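Local coordinates for protein-L-isoaspartate(D-aspartate) O-methyltransferase (Sulfolobus tokodaii, PDB 1VBF), which probably transfers a methyl group from S-adenosyl-L-methionine to L-isoaspartyl residues of damaged proteins, a step toward their repair or degradation, at residues B[23-33]-B[37-47]. Residues are numbered along the deposited sequence; the frame is centred on the assembly and turned at random.
Sequences VDRSLFLPENL and AYAHTHEALPI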
loop_
_atom_site.group_PDB
_atom_site.type_symbol
_atom_site.label_atom_id
_atom_site.label_comp_id
_atom_site.label_asym_id
_atom_site.label_seq_id
_atom_site.Cartn_x
_atom_site.Cartn_y
_atom_site.Cartn_z
ATOM N N VAL B 23 0.628 -9.454 45.031
ATOM C CA VAL B 23 1.728 -10.001 44.226
ATOM C C VAL B 23 2.679 -8.934 43.675
ATOM O O VAL B 23 2.274 -8.010 42.977
ATOM C CB VAL B 23 1.181 -10.886 43.052
ATOM C CG1 VAL B 23 2.326 -11.419 42.203
ATOM C CG2 VAL B 23 0.354 -12.052 43.612
ATOM N N ASP B 24 3.954 -9.071 43.992
ATOM C CA ASP B 24 4.938 -8.096 43.550
ATOM C C ASP B 24 5.444 -8.438 42.158
ATOM O O ASP B 24 6.312 -9.294 42.002
ATOM C CB ASP B 24 6.099 -8.040 44.556
ATOM C CG ASP B 24 7.157 -7.021 44.176
ATOM O OD1 ASP B 24 6.918 -6.256 43.217
ATOM O OD2 ASP B 24 8.225 -6.981 44.833
ATOM N N ARG B 25 4.908 -7.752 41.155
ATOM C CA ARG B 25 5.278 -7.992 39.764
ATOM C C ARG B 25 6.769 -7.793 39.425
ATOM O O ARG B 25 7.264 -8.319 38.438
ATOM C CB ARG B 25 4.385 -7.135 38.855
ATOM C CG ARG B 25 4.605 -7.331 37.360
ATOM C CD ARG B 25 3.413 -6.796 36.560
ATOM N NE ARG B 25 3.612 -6.900 35.111
ATOM C CZ ARG B 25 3.942 -5.886 34.311
ATOM N NH1 ARG B 25 4.106 -4.671 34.808
ATOM N NH2 ARG B 25 4.123 -6.088 33.013
ATOM N N SER B 26 7.506 -7.054 40.230
ATOM C CA SER B 26 8.913 -6.884 39.907
ATOM C C SER B 26 9.657 -8.202 40.163
ATOM O O SER B 26 10.781 -8.413 39.676
ATOM C CB SER B 26 9.513 -5.759 40.745
ATOM O OG SER B 26 9.312 -6.019 42.116
ATOM N N LEU B 27 9.017 -9.086 40.925
ATOM C CA LEU B 27 9.590 -10.386 41.245
ATOM C C LEU B 27 9.548 -11.359 40.063
ATOM O O LEU B 27 10.167 -12.430 40.105
ATOM C CB LEU B 27 8.875 -11.005 42.451
ATOM C CG LEU B 27 9.515 -10.903 43.855
ATOM C CD1 LEU B 27 10.417 -9.666 44.004
ATOM C CD2 LEU B 27 8.386 -10.883 44.888
ATOM N N PHE B 28 8.822 -11.017 39.006
ATOM C CA PHE B 28 8.786 -11.908 37.876
ATOM C C PHE B 28 9.449 -11.263 36.688
ATOM O O PHE B 28 9.575 -11.886 35.637
ATOM C CB PHE B 28 7.365 -12.262 37.518
ATOM C CG PHE B 28 6.593 -12.867 38.634
ATOM C CD1 PHE B 28 6.154 -12.081 39.692
ATOM C CD2 PHE B 28 6.240 -14.215 38.601
ATOM C CE1 PHE B 28 5.368 -12.628 40.705
ATOM C CE2 PHE B 28 5.456 -14.770 39.608
ATOM C CZ PHE B 28 5.013 -13.969 40.663
ATOM N N LEU B 29 9.873 -10.012 36.855
ATOM C CA LEU B 29 10.539 -9.275 35.785
ATOM C C LEU B 29 12.057 -9.275 35.933
ATOM O O LEU B 29 12.570 -9.207 37.052
ATOM C CB LEU B 29 10.026 -7.835 35.757
ATOM C CG LEU B 29 8.575 -7.629 35.310
ATOM C CD1 LEU B 29 8.150 -6.205 35.621
ATOM C CD2 LEU B 29 8.419 -7.925 33.811
ATOM N N PRO B 30 12.796 -9.345 34.807
ATOM C CA PRO B 30 14.268 -9.350 34.812
ATOM C C PRO B 30 14.778 -8.029 35.391
ATOM O O PRO B 30 13.990 -7.123 35.670
ATOM C CB PRO B 30 14.640 -9.474 33.327
ATOM C CG PRO B 30 13.411 -9.971 32.675
ATOM C CD PRO B 30 12.288 -9.320 33.429
ATOM N N GLU B 31 16.092 -7.917 35.545
ATOM C CA GLU B 31 16.724 -6.717 36.085
ATOM C C GLU B 31 16.449 -5.482 35.218
ATOM O O GLU B 31 15.990 -4.438 35.701
ATOM C CB GLU B 31 18.232 -6.969 36.180
ATOM C CG GLU B 31 19.096 -5.794 36.644
ATOM C CD GLU B 31 18.671 -5.253 38.000
ATOM O OE1 GLU B 31 17.994 -6.008 38.754
ATOM O OE2 GLU B 31 19.021 -4.082 38.307
ATOM N N ASN B 32 16.747 -5.616 33.933
ATOM C CA ASN B 32 16.567 -4.546 32.947
ATOM C C ASN B 32 15.172 -3.899 32.936
ATOM O O ASN B 32 15.034 -2.736 32.583
ATOM C CB ASN B 32 16.888 -5.104 31.550
ATOM C CG ASN B 32 16.127 -6.406 31.250
ATOM O OD1 ASN B 32 16.305 -7.417 31.936
ATOM N ND2 ASN B 32 15.267 -6.373 30.242
ATOM N N LEU B 33 14.152 -4.648 33.339
ATOM C CA LEU B 33 12.776 -4.161 33.319
ATOM C C LEU B 33 12.149 -3.850 34.681
ATOM O O LEU B 33 10.939 -3.645 34.784
ATOM C CB LEU B 33 11.889 -5.186 32.606
ATOM C CG LEU B 33 12.129 -5.477 31.126
ATOM C CD1 LEU B 33 11.245 -6.615 30.682
ATOM C CD2 LEU B 33 11.822 -4.243 30.315
ATOM N N ALA B 37 7.600 -2.397 36.582
ATOM C CA ALA B 37 6.660 -3.160 37.385
ATOM C C ALA B 37 5.285 -2.464 37.418
ATOM O O ALA B 37 4.237 -3.087 37.185
ATOM C CB ALA B 37 7.200 -3.325 38.796
ATOM N N TYR B 38 5.284 -1.167 37.700
ATOM C CA TYR B 38 4.036 -0.444 37.771
ATOM C C TYR B 38 4.058 0.922 37.073
ATOM O O TYR B 38 3.283 1.838 37.427
ATOM C CB TYR B 38 3.598 -0.334 39.231
ATOM C CG TYR B 38 3.351 -1.686 39.854
ATOM C CD1 TYR B 38 4.379 -2.380 40.490
ATOM C CD2 TYR B 38 2.101 -2.309 39.755
ATOM C CE1 TYR B 38 4.172 -3.671 41.017
ATOM C CE2 TYR B 38 1.880 -3.600 40.273
ATOM C CZ TYR B 38 2.923 -4.275 40.902
ATOM O OH TYR B 38 2.723 -5.556 41.388
ATOM N N ALA B 39 4.929 1.033 36.059
ATOM C CA ALA B 39 5.068 2.255 35.258
ATOM C C ALA B 39 5.104 1.876 33.772
ATOM O O ALA B 39 5.671 0.840 33.416
ATOM C CB ALA B 39 6.330 2.984 35.645
ATOM N N HIS B 40 4.513 2.704 32.910
ATOM C CA HIS B 40 4.474 2.414 31.469
ATOM C C HIS B 40 3.568 1.230 31.279
ATOM O O HIS B 40 3.723 0.416 30.375
ATOM C CB HIS B 40 5.876 2.117 30.944
ATOM C CG HIS B 40 6.801 3.276 31.094
ATOM N ND1 HIS B 40 6.678 4.419 30.333
ATOM C CD2 HIS B 40 7.773 3.529 32.002
ATOM C CE1 HIS B 40 7.532 5.329 30.769
ATOM N NE2 HIS B 40 8.207 4.817 31.783
ATOM N N THR B 41 2.589 1.186 32.159
ATOM C CA THR B 41 1.600 0.141 32.224
ATOM C C THR B 41 0.904 -0.294 30.921
ATOM O O THR B 41 0.277 -1.361 30.863
ATOM C CB THR B 41 0.607 0.557 33.303
ATOM O OG1 THR B 41 1.042 -0.006 34.543
ATOM C CG2 THR B 41 -0.788 0.121 32.998
ATOM N N HIS B 42 1.043 0.507 29.870
ATOM C CA HIS B 42 0.395 0.197 28.607
ATOM C C HIS B 42 1.313 -0.474 27.605
ATOM O O HIS B 42 0.880 -0.839 26.521
ATOM C CB HIS B 42 -0.227 1.461 27.986
ATOM C CG HIS B 42 -1.430 1.979 28.721
ATOM N ND1 HIS B 42 -1.334 2.734 29.873
ATOM C CD2 HIS B 42 -2.757 1.834 28.484
ATOM C CE1 HIS B 42 -2.545 3.027 30.311
ATOM N NE2 HIS B 42 -3.430 2.494 29.489
ATOM N N GLU B 43 2.577 -0.652 27.949
ATOM C CA GLU B 43 3.475 -1.298 27.010
ATOM C C GLU B 43 3.744 -2.770 27.304
ATOM O O GLU B 43 3.685 -3.209 28.447
ATOM C CB GLU B 43 4.806 -0.599 26.993
ATOM C CG GLU B 43 4.750 0.855 26.759
ATOM C CD GLU B 43 6.134 1.439 26.842
ATOM O OE1 GLU B 43 7.005 1.030 26.038
ATOM O OE2 GLU B 43 6.350 2.295 27.729
ATOM N N ALA B 44 4.063 -3.517 26.252
ATOM C CA ALA B 44 4.387 -4.932 26.362
ATOM C C ALA B 44 5.882 -4.950 26.561
ATOM O O ALA B 44 6.592 -4.211 25.893
ATOM C CB ALA B 44 4.022 -5.668 25.092
ATOM N N LEU B 45 6.354 -5.797 27.470
ATOM C CA LEU B 45 7.774 -5.868 27.783
ATOM C C LEU B 45 8.510 -7.034 27.099
ATOM O O LEU B 45 7.997 -8.160 27.003
ATOM C CB LEU B 45 7.952 -5.904 29.316
ATOM C CG LEU B 45 6.990 -4.946 30.056
ATOM C CD1 LEU B 45 7.143 -5.044 31.578
ATOM C CD2 LEU B 45 7.230 -3.524 29.577
ATOM N N PRO B 46 9.723 -6.765 26.605
ATOM C CA PRO B 46 10.586 -7.725 25.918
ATOM C C PRO B 46 11.189 -8.720 26.881
ATOM O O PRO B 46 11.836 -8.328 27.848
ATOM C CB PRO B 46 11.674 -6.841 25.311
ATOM C CG PRO B 46 11.087 -5.476 25.321
ATOM C CD PRO B 46 10.334 -5.434 26.598
ATOM N N ILE B 47 10.990 -10.004 26.613
ATOM C CA ILE B 47 11.536 -11.055 27.461
ATOM C C ILE B 47 12.449 -11.973 26.655
ATOM O O ILE B 47 13.547 -12.315 27.082
ATOM C CB ILE B 47 10.424 -11.886 28.067
ATOM C CG1 ILE B 47 9.471 -10.972 28.840
ATOM C CG2 ILE B 47 11.025 -12.960 28.959
ATOM C CD1 ILE B 47 10.146 -10.228 29.954
HETATM O O HOH W 1 0.450 -7.147 41.510
HETATM O O HOH W 2 2.945 -3.756 30.944
HETATM O O HOH W 3 14.370 -8.619 27.875
#
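R25 reaches across from 23-33 to 37-47 and is met at both ends. Its backbone N gives a nearly straight hydrogen bond to Y38 OH (3.1 Å, 169°). CG lies anti to the backbone N (chi1 -177°), and the extended chain carries the guanidinium past A37, where NH1 bonds A37 O at 2.9 Å; the oxygen lies in the guanidinium plane, while the nitrogen stands above the carbonyl plane. NH2 lies near L45 CD1 and makes a weak bond to a water that donates to E43 O. Y38 stands at the polar end, where a second water at its ring edge accepts from OH and donates to V23 O. A phenylalanine in place of Y38 would probably leave R25 N and this water without their shared partner. The chain after helix 14-22 folds back on itself and enters strand 45-48, within 37-47, beside helices 56-65 and 83-91 of this Rossmann-like methyltransferase. The tightly packed part of the contact is aliphatic: the L33 and L45 side chains run antiparallel past one another, L33 CD1 lying 3.6 Å from L45 CB and 3.8 Å from I47 CD1. L29 spreads its two methyls, CD1 against A37 CA and CD2 at 3.9 Å from L45 CD1. The looser, partly exposed side lies at D24 and S26, which share little surface with 37-47; S26 touches A37 through CB. There D24 OD1 takes S26 N in an Asx turn and also S26 OG, both from one face of the carboxylate. At the subunit interface, N32 ND2 hydrogen-bonds I47 O of a second subunit, whose P46 packs on P46 here.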